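Local coordinates for scyllo-inosose 3-dehydrogenase (PDB 3IP1), which catalyses the NAD(+)-dependent oxidation of scyllo-inosose to 3-dehydro-scyllo-inosose, probably as a step in the breakdown of myo-inositol, at residues 62-68 / 391-396; 123-128 / 170-176; 189-193 / 363-367. All blocks are in the same frame, centred on the assembly; numbering follows the deposited sequence.

The three contacts illustrate how chemistry follows place in a two-domain dehydrogenase. All are largely buried. Contacts 1 and 2 are antiparallel strand pairings in one mixed sheet of the GroES-like domain, their centres about 16 Å apart without touching; backbone hydrogen bonds dominate both, but contact 1 runs into the first zinc site, occupied by cadmium here, whereas contact 2 carries carboxylate bonds and reaches the exposed Arg-176. Contact 3 has no hydrogen bond across it, joining the end of helix 185-192 to a turn by van der Waals packing, mostly of apolar side chains. It touches both others: Ser-192 lies against Ala-64 and Thr-393 of contact 1, and Gly-191 against Cys-126 and Leu-175 of contact 2.

Contact 1: 62-68 / 391-396; sequences VKACGIC and KVTMLN
Cys-65 and Met-394 form the central hydrogen-bonded antiparallel pair, Cys-65 N reaching Met-394 O at 2.9 Å and Met-394 N returning to Cys-65 O at 2.8 Å. Asn-396 N to Lys-63 O and Ile-67 N to Val-392 O extend the pairing, the latter almost straight at 174°. A water also bridges Ile-67 and Val-392, donating to Ile-67 O and accepting from Val-392 N.

Two side chains donate to carbonyl oxygens from above the carbonyl plane. Asn-396 ND2 meets Val-62 O at 3.0 Å, close to its own amide plane. Lys-391 folds back through bends at chi2 and chi3 (71° and 62°), bringing NZ to Ile-67 O at 3.1 Å, while its salt bridge goes to Glu-98.

Among the apolar contacts, CE of selenomethionine Met-394 meets Val-62 CG1 at 3.7 Å, the side chains crossing at about a right angle; Ile-67 CD1 and Val-392 CG1 lie alongside at 3.8 Å.

At the end of segment 62-68, Cys-68 N-caps helix 69-75 and, with His-97, Glu-98 and Glu-195, belongs to the first zinc site, where cadmium sits in this crystal. Antiparallel pairing in the GroES-like domain thus leads into the metal site of zinc-containing alcohol dehydrogenases.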
loop_
_atom_site.group_PDB
_atom_site.type_symbol
_atom_site.label_atom_id
_atom_site.label_comp_id
_atom_site.label_asym_id
_atom_site.label_seq_id
_atom_site.Cartn_x
_atom_site.Cartn_y
_atom_site.Cartn_z
ATOM N N VAL A 62 20.305 -23.507 -25.745
ATOM C CA VAL A 62 19.414 -24.033 -24.696
ATOM C C VAL A 62 20.075 -25.167 -23.917
ATOM O O VAL A 62 20.662 -26.088 -24.490
ATOM C CB VAL A 62 18.025 -24.504 -25.253
ATOM C CG1 VAL A 62 17.081 -24.933 -24.131
ATOM C CG2 VAL A 62 17.366 -23.423 -26.117
ATOM N N LYS A 63 19.985 -25.099 -22.598
ATOM C CA LYS A 63 20.419 -26.211 -21.773
ATOM C C LYS A 63 19.252 -27.030 -21.242
ATOM O O LYS A 63 19.326 -28.253 -21.193
ATOM C CB LYS A 63 21.268 -25.703 -20.620
ATOM C CG LYS A 63 22.664 -25.296 -21.021
ATOM C CD LYS A 63 23.626 -26.476 -20.927
ATOM C CE LYS A 63 24.011 -26.989 -22.312
ATOM N NZ LYS A 63 25.084 -28.052 -22.259
ATOM N N ALA A 64 18.174 -26.368 -20.832
ATOM C CA ALA A 64 17.032 -27.089 -20.285
ATOM C C ALA A 64 15.742 -26.370 -20.626
ATOM O O ALA A 64 15.730 -25.146 -20.747
ATOM C CB ALA A 64 17.176 -27.273 -18.761
ATOM N N CYS A 65 14.660 -27.132 -20.776
ATOM C CA CYS A 65 13.337 -26.566 -21.050
ATOM C C CYS A 65 12.231 -27.450 -20.468
ATOM O O CYS A 65 12.108 -28.630 -20.814
ATOM C CB CYS A 65 13.113 -26.369 -22.548
ATOM S SG CYS A 65 11.667 -25.306 -22.880
ATOM N N GLY A 66 11.425 -26.871 -19.585
ATOM C CA GLY A 66 10.319 -27.604 -18.960
ATOM C C GLY A 66 9.113 -27.680 -19.862
ATOM O O GLY A 66 8.789 -26.715 -20.573
ATOM N N ILE A 67 8.455 -28.837 -19.851
ATOM C CA ILE A 67 7.147 -28.970 -20.490
ATOM C C ILE A 67 6.105 -28.397 -19.530
ATOM O O ILE A 67 5.964 -28.874 -18.413
ATOM C CB ILE A 67 6.804 -30.462 -20.813
ATOM C CG1 ILE A 67 7.890 -31.076 -21.715
ATOM C CG2 ILE A 67 5.398 -30.588 -21.408
ATOM C CD1 ILE A 67 7.707 -32.573 -22.085
ATOM N N CYS A 68 5.367 -27.394 -20.000
ATOM C CA CYS A 68 4.273 -26.782 -19.260
ATOM C C CYS A 68 2.982 -27.546 -19.562
ATOM O O CYS A 68 2.855 -28.167 -20.623
ATOM C CB CYS A 68 4.145 -25.315 -19.690
ATOM S SG CYS A 68 2.844 -24.330 -18.823
ATOM N N LYS A 391 6.707 -32.770 -13.294
ATOM C CA LYS A 391 7.391 -31.906 -14.227
ATOM C C LYS A 391 8.427 -32.723 -14.971
ATOM O O LYS A 391 9.239 -33.437 -14.362
ATOM C CB LYS A 391 8.036 -30.719 -13.490
ATOM C CG LYS A 391 9.039 -29.869 -14.302
ATOM C CD LYS A 391 8.386 -29.018 -15.389
ATOM C CE LYS A 391 7.427 -28.008 -14.777
ATOM N NZ LYS A 391 6.680 -27.282 -15.831
ATOM N N VAL A 392 8.382 -32.590 -16.299
ATOM C CA VAL A 392 9.300 -33.249 -17.218
ATOM C C VAL A 392 10.082 -32.161 -17.912
ATOM O O VAL A 392 9.500 -31.206 -18.401
ATOM C CB VAL A 392 8.532 -34.095 -18.272
ATOM C CG1 VAL A 392 9.457 -34.555 -19.416
ATOM C CG2 VAL A 392 7.876 -35.299 -17.597
ATOM N N THR A 393 11.405 -32.321 -17.953
ATOM C CA THR A 393 12.296 -31.272 -18.453
ATOM C C THR A 393 13.275 -31.781 -19.512
ATOM O O THR A 393 14.021 -32.734 -19.265
ATOM C CB THR A 393 13.119 -30.673 -17.270
ATOM O OG1 THR A 393 12.223 -30.268 -16.226
ATOM C CG2 THR A 393 13.963 -29.496 -17.712
HETATM N N MSE A 394 13.289 -31.110 -20.669
HETATM C CA MSE A 394 14.327 -31.322 -21.671
HETATM C C MSE A 394 15.696 -30.901 -21.140
HETATM O O MSE A 394 15.859 -29.805 -20.629
HETATM C CB MSE A 394 14.034 -30.535 -22.939
HETATM C CG MSE A 394 14.886 -30.995 -24.105
HETATM SE SE MSE A 394 14.894 -29.721 -25.569
HETATM C CE MSE A 394 16.137 -28.428 -24.837
ATOM N N LEU A 395 16.676 -31.786 -21.256
ATOM C CA LEU A 395 18.052 -31.463 -20.928
ATOM C C LEU A 395 18.937 -31.746 -22.146
ATOM O O LEU A 395 19.000 -32.884 -22.610
ATOM C CB LEU A 395 18.500 -32.296 -19.728
ATOM C CG LEU A 395 19.924 -32.120 -19.201
ATOM C CD1 LEU A 395 20.146 -30.697 -18.654
ATOM C CD2 LEU A 395 20.198 -33.166 -18.114
ATOM N N ASN A 396 19.584 -30.708 -22.674
ATOM C CA ASN A 396 20.590 -30.860 -23.725
ATOM C C ASN A 396 21.977 -31.070 -23.134
ATOM O O ASN A 396 22.415 -30.294 -22.292
ATOM C CB ASN A 396 20.629 -29.622 -24.627
ATOM C CG ASN A 396 19.401 -29.495 -25.489
ATOM O OD1 ASN A 396 18.714 -30.488 -25.759
ATOM N ND2 ASN A 396 19.108 -28.263 -25.938
HETATM O O HOH W 1 5.805 -31.314 -17.204
#

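Contact 2: 123-128 / 170-176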
loop_
_atom_site.group_PDB
_atom_site.type_symbol
_atom_site.label_atom_id
_atom_site.label_comp_id
_atom_site.label_asym_id
_atom_site.label_seq_id
_atom_site.Cartn_x
_atom_site.Cartn_y
_atom_site.Cartn_z
ATOM N N GLU A 123 27.498 -16.300 -20.710
ATOM C CA GLU A 123 26.630 -15.929 -19.579
ATOM C C GLU A 123 25.430 -16.885 -19.480
ATOM O O GLU A 123 24.733 -17.087 -20.481
ATOM C CB GLU A 123 26.142 -14.487 -19.720
ATOM C CG GLU A 123 25.157 -14.024 -18.650
ATOM C CD GLU A 123 25.835 -13.509 -17.371
ATOM O OE1 GLU A 123 27.042 -13.756 -17.190
ATOM O OE2 GLU A 123 25.158 -12.867 -16.535
ATOM N N PRO A 124 25.196 -17.483 -18.285
ATOM C CA PRO A 124 24.015 -18.339 -18.099
ATOM C C PRO A 124 22.763 -17.493 -17.855
ATOM O O PRO A 124 22.779 -16.578 -17.015
ATOM C CB PRO A 124 24.351 -19.157 -16.844
ATOM C CG PRO A 124 25.357 -18.312 -16.078
ATOM C CD PRO A 124 26.049 -17.417 -17.070
ATOM N N VAL A 125 21.690 -17.810 -18.567
ATOM C CA VAL A 125 20.471 -17.009 -18.486
ATOM C C VAL A 125 19.201 -17.836 -18.499
ATOM O O VAL A 125 19.209 -19.000 -18.928
ATOM C CB VAL A 125 20.393 -15.940 -19.633
ATOM C CG1 VAL A 125 21.476 -14.916 -19.477
ATOM C CG2 VAL A 125 20.468 -16.591 -21.022
ATOM N N CYS A 126 18.119 -17.229 -18.011
ATOM C CA CYS A 126 16.775 -17.712 -18.287
ATOM C C CYS A 126 16.029 -16.535 -18.908
ATOM O O CYS A 126 16.527 -15.413 -18.898
ATOM C CB CYS A 126 16.090 -18.182 -17.008
ATOM S SG CYS A 126 15.832 -16.864 -15.808
ATOM N N ALA A 127 14.837 -16.765 -19.443
ATOM C CA ALA A 127 14.105 -15.660 -20.040
ATOM C C ALA A 127 12.606 -15.706 -19.783
ATOM O O ALA A 127 12.035 -16.759 -19.471
ATOM C CB ALA A 127 14.415 -15.537 -21.530
ATOM N N GLU A 128 11.984 -14.540 -19.872
ATOM C CA GLU A 128 10.553 -14.415 -19.692
ATOM C C GLU A 128 9.835 -14.947 -20.939
ATOM O O GLU A 128 10.379 -14.914 -22.048
ATOM C CB GLU A 128 10.173 -12.948 -19.419
ATOM C CG GLU A 128 10.984 -12.316 -18.293
ATOM C CD GLU A 128 10.694 -10.842 -18.082
ATOM O OE1 GLU A 128 9.640 -10.342 -18.509
ATOM O OE2 GLU A 128 11.531 -10.165 -17.476
ATOM N N LYS A 170 16.173 -7.759 -23.362
ATOM C CA LYS A 170 15.333 -7.208 -22.316
ATOM C C LYS A 170 14.433 -8.258 -21.649
ATOM O O LYS A 170 13.857 -7.981 -20.593
ATOM C CB LYS A 170 14.510 -6.022 -22.842
ATOM C CG LYS A 170 13.215 -6.410 -23.555
ATOM C CD LYS A 170 12.651 -5.241 -24.361
ATOM C CE LYS A 170 11.264 -5.575 -24.867
ATOM N NZ LYS A 170 10.710 -4.438 -25.638
ATOM N N TYR A 171 14.331 -9.458 -22.234
ATOM C CA TYR A 171 13.629 -10.575 -21.556
ATOM C C TYR A 171 14.532 -11.519 -20.774
ATOM O O TYR A 171 14.035 -12.346 -20.009
ATOM C CB TYR A 171 12.763 -11.389 -22.528
ATOM C CG TYR A 171 11.873 -10.536 -23.381
ATOM C CD1 TYR A 171 10.913 -9.701 -22.800
ATOM C CD2 TYR A 171 11.984 -10.555 -24.774
ATOM C CE1 TYR A 171 10.094 -8.899 -23.587
ATOM C CE2 TYR A 171 11.163 -9.750 -25.577
ATOM C CZ TYR A 171 10.211 -8.937 -24.964
ATOM O OH TYR A 171 9.384 -8.125 -25.718
ATOM N N ALA A 172 15.846 -11.422 -20.974
ATOM C CA ALA A 172 16.779 -12.365 -20.335
ATOM C C ALA A 172 17.277 -11.873 -18.963
ATOM O O ALA A 172 17.447 -10.676 -18.770
ATOM C CB ALA A 172 17.966 -12.658 -21.270
ATOM N N TRP A 173 17.484 -12.813 -18.038
ATOM C CA TRP A 173 17.953 -12.541 -16.680
ATOM C C TRP A 173 19.125 -13.458 -16.340
ATOM O O TRP A 173 19.096 -14.658 -16.612
ATOM C CB TRP A 173 16.823 -12.774 -15.664
ATOM C CG TRP A 173 15.716 -11.768 -15.772
ATOM C CD1 TRP A 173 14.545 -11.901 -16.465
ATOM C CD2 TRP A 173 15.688 -10.462 -15.179
ATOM N NE1 TRP A 173 13.786 -10.758 -16.333
ATOM C CE2 TRP A 173 14.463 -9.863 -15.545
ATOM C CE3 TRP A 173 16.582 -9.742 -14.368
ATOM C CZ2 TRP A 173 14.098 -8.578 -15.125
ATOM C CZ3 TRP A 173 16.223 -8.456 -13.958
ATOM C CH2 TRP A 173 14.986 -7.897 -14.331
ATOM N N SER A 174 20.151 -12.900 -15.721
ATOM C CA SER A 174 21.361 -13.671 -15.448
ATOM C C SER A 174 21.135 -14.745 -14.395
ATOM O O SER A 174 20.472 -14.493 -13.397
ATOM C CB SER A 174 22.474 -12.753 -14.972
ATOM O OG SER A 174 23.610 -13.534 -14.661
ATOM N N LEU A 175 21.718 -15.927 -14.599
ATOM C CA LEU A 175 21.752 -16.943 -13.551
ATOM C C LEU A 175 23.106 -17.045 -12.815
ATOM O O LEU A 175 23.382 -18.078 -12.182
ATOM C CB LEU A 175 21.372 -18.317 -14.117
ATOM C CG LEU A 175 19.988 -18.501 -14.765
ATOM C CD1 LEU A 175 19.925 -19.891 -15.396
ATOM C CD2 LEU A 175 18.805 -18.263 -13.783
ATOM N N ARG A 176 23.951 -16.012 -12.892
ATOM C CA ARG A 176 25.288 -16.000 -12.239
ATOM C C ARG A 176 25.237 -16.370 -10.757
ATOM O O ARG A 176 26.072 -17.116 -10.241
ATOM C CB ARG A 176 25.932 -14.613 -12.354
ATOM C CG ARG A 176 26.628 -14.335 -13.660
ATOM C CD ARG A 176 28.131 -14.583 -13.553
ATOM N NE ARG A 176 28.732 -13.867 -12.431
ATOM C CZ ARG A 176 30.040 -13.768 -12.243
ATOM N NH1 ARG A 176 30.520 -13.111 -11.197
ATOM N NH2 ARG A 176 30.866 -14.330 -13.108
#
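Glu-128 and Trp-173 meet edge-on, carboxylate and indole planes only 10° apart. Glu-128 has CG anti to its carbonyl carbon (chi1 -52°) and runs extended beyond it, a course that carries OE2 to the ring edge, where its anti lone pair accepts from Trp-173 NE1 at 2.6 Å. The bond is nearly straight, and the acceptor sits almost in the ring plane, which helps to set the turn of the indole. The other oxygen, OE1, is bonded to Ser-345 and Trp-132, so both ends of this buried carboxylate are engaged.

At the far end Ser-174 OG, placed anti to the backbone N (chi1 177°), donates to Glu-123 OE2 at 2.5 Å from above the carboxylate plane. The same hydroxyl accepts from Arg-176 N at 3.1 Å, closing an ST turn. Glu-123 OE2 also takes a salt bridge from Arg-114 and a bond from Asn-112; a leucine in its place would probably leave the Ser-174 hydroxyl without its acceptor and the Arg-114 charge without its mate.

Between these ends, Cys-126 and Trp-173 form a hydrogen-bonded antiparallel pair, with Trp-173 N 2.9 Å from Cys-126 O. Cys-126 SG packs 3.9 Å from Leu-175 CD2, and Pro-124 CB lies 4.1 Å from Leu-175 CB. Leu-175 N binds Pro-124 O at 2.7 Å, continuing the pairing past the end of strand 172-174.

Strand 124-127 is flanked on its other side by strand 98-106. Helix 349-358 packs on Cys-126 and Trp-173, helix 185-192 covers Pro-124 and Leu-175, and Arg-137 of the second subunit packs against Trp-173.

Contact 3: 189-193 / 363-367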
loop_
_atom_site.group_PDB
_atom_site.type_symbol
_atom_site.label_atom_id
_atom_site.label_comp_id
_atom_site.label_asym_id
_atom_site.label_seq_id
_atom_site.Cartn_x
_atom_site.Cartn_y
_atom_site.Cartn_z
ATOM N N LEU A 189 18.790 -26.713 -14.843
ATOM C CA LEU A 189 17.552 -27.220 -14.297
ATOM C C LEU A 189 16.850 -26.172 -13.414
ATOM O O LEU A 189 15.652 -25.951 -13.567
ATOM C CB LEU A 189 17.785 -28.536 -13.544
ATOM C CG LEU A 189 18.227 -29.746 -14.378
ATOM C CD1 LEU A 189 18.300 -30.978 -13.503
ATOM C CD2 LEU A 189 17.314 -30.010 -15.593
ATOM N N ALA A 190 17.585 -25.534 -12.498
ATOM C CA ALA A 190 16.984 -24.534 -11.602
ATOM C C ALA A 190 16.485 -23.335 -12.409
ATOM O O ALA A 190 15.373 -22.829 -12.186
ATOM C CB ALA A 190 17.975 -24.093 -10.514
ATOM N N GLY A 191 17.315 -22.907 -13.356
ATOM C CA GLY A 191 16.970 -21.835 -14.314
ATOM C C GLY A 191 15.708 -22.090 -15.114
ATOM O O GLY A 191 14.930 -21.162 -15.350
ATOM N N SER A 192 15.495 -23.349 -15.525
ATOM C CA SER A 192 14.315 -23.726 -16.314
ATOM C C SER A 192 13.016 -23.596 -15.498
ATOM O O SER A 192 11.907 -23.532 -16.058
ATOM C CB SER A 192 14.478 -25.159 -16.885
ATOM O OG SER A 192 14.325 -26.163 -15.868
ATOM N N LEU A 193 13.162 -23.525 -14.178
ATOM C CA LEU A 193 12.034 -23.421 -13.275
ATOM C C LEU A 193 11.728 -21.984 -12.818
ATOM O O LEU A 193 10.850 -21.786 -11.984
ATOM C CB LEU A 193 12.278 -24.328 -12.058
ATOM C CG LEU A 193 12.162 -25.828 -12.355
ATOM C CD1 LEU A 193 12.933 -26.698 -11.357
ATOM C CD2 LEU A 193 10.709 -26.264 -12.407
HETATM N N MSE A 363 13.876 -25.469 -6.244
HETATM C CA MSE A 363 12.683 -25.970 -6.912
HETATM C C MSE A 363 12.940 -27.239 -7.742
HETATM O O MSE A 363 11.991 -27.857 -8.220
HETATM C CB MSE A 363 12.059 -24.880 -7.795
HETATM C CG MSE A 363 11.524 -23.691 -7.040
HETATM SE SE MSE A 363 10.068 -24.191 -5.860
HETATM C CE MSE A 363 8.914 -25.087 -7.132
ATOM N N THR A 364 14.204 -27.617 -7.922
ATOM C CA THR A 364 14.551 -28.774 -8.772
ATOM C C THR A 364 13.986 -30.079 -8.212
ATOM O O THR A 364 13.853 -31.060 -8.946
ATOM C CB THR A 364 16.085 -28.930 -9.038
ATOM O OG1 THR A 364 16.774 -29.275 -7.825
ATOM C CG2 THR A 364 16.668 -27.649 -9.624
ATOM N N LYS A 365 13.592 -30.059 -6.937
ATOM C CA LYS A 365 12.955 -31.207 -6.304
ATOM C C LYS A 365 11.701 -31.672 -7.047
ATOM O O LYS A 365 11.285 -32.816 -6.900
ATOM C CB LYS A 365 12.591 -30.905 -4.843
ATOM C CG LYS A 365 13.775 -30.545 -3.937
ATOM C CD LYS A 365 13.322 -30.532 -2.486
ATOM C CE LYS A 365 14.500 -30.510 -1.526
ATOM N NZ LYS A 365 14.921 -29.116 -1.200
ATOM N N ILE A 366 11.091 -30.788 -7.831
ATOM C CA ILE A 366 9.843 -31.131 -8.501
ATOM C C ILE A 366 10.027 -31.789 -9.873
ATOM O O ILE A 366 9.057 -32.290 -10.456
ATOM C CB ILE A 366 8.864 -29.925 -8.601
ATOM C CG1 ILE A 366 9.265 -28.978 -9.741
ATOM C CG2 ILE A 366 8.717 -29.233 -7.216
ATOM C CD1 ILE A 366 8.139 -28.051 -10.196
ATOM N N ILE A 367 11.252 -31.791 -10.384
ATOM C CA ILE A 367 11.519 -32.415 -11.671
ATOM C C ILE A 367 11.439 -33.933 -11.509
ATOM O O ILE A 367 12.235 -34.524 -10.795
ATOM C CB ILE A 367 12.871 -31.955 -12.285
ATOM C CG1 ILE A 367 12.847 -30.435 -12.534
ATOM C CG2 ILE A 367 13.169 -32.712 -13.595
ATOM C CD1 ILE A 367 14.206 -29.817 -12.845
#
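Leu-193 sends both of its methyl groups into the turn 363-367. CD1 lies over the backbone at the start of the turn, 3.5 Å from Met-363 O and 3.7 Å from Thr-364 CA, and it also meets the methyl tip of Ile-367, with CD1 to CD1 at 3.7 Å. Its other branch, CD2, packs 3.8 Å from Ile-366 CD1, the two side chains sliding past each other in opposite directions. One leucine thus touches four residues of the turn: Met-363, Thr-364, Ile-366 and Ile-367.

A second patch forms one helical turn earlier. Ile-367 has CG1 anti to the carbonyl carbon (chi1 -62°), and from there CD1 reaches back to Leu-189 CB at 3.9 Å, so that the one methyl touches both leucines. The two branches of Thr-364 divide their roles. Its methyl CG2 rests on the helix backbone, 3.7 Å from Ala-190 N, and lies 3.9 Å from Ala-190 CB, while its hydroxyl OG1 is hydrogen-bonded to Asp-362 and Arg-186.

Within segment 189-193, Ser-192 OG donates to Leu-189 O at 2.7 Å. Across the turn, Met-363 and Ile-366 lean on helix 224-235, whose start carries part of what is probably the Rossmann-type glycine motif, whereas Leu-189 and Ile-367 touch Thr-393 of strand 392-395.

The contact therefore sits where the nucleotide-binding part meets the zinc-bearing part. With no hydrogen bond or salt bridge crossing it, the join rests on methyl and methylene packing, so its geometry probably depends on the fit of the surfaces more than on directional bonds.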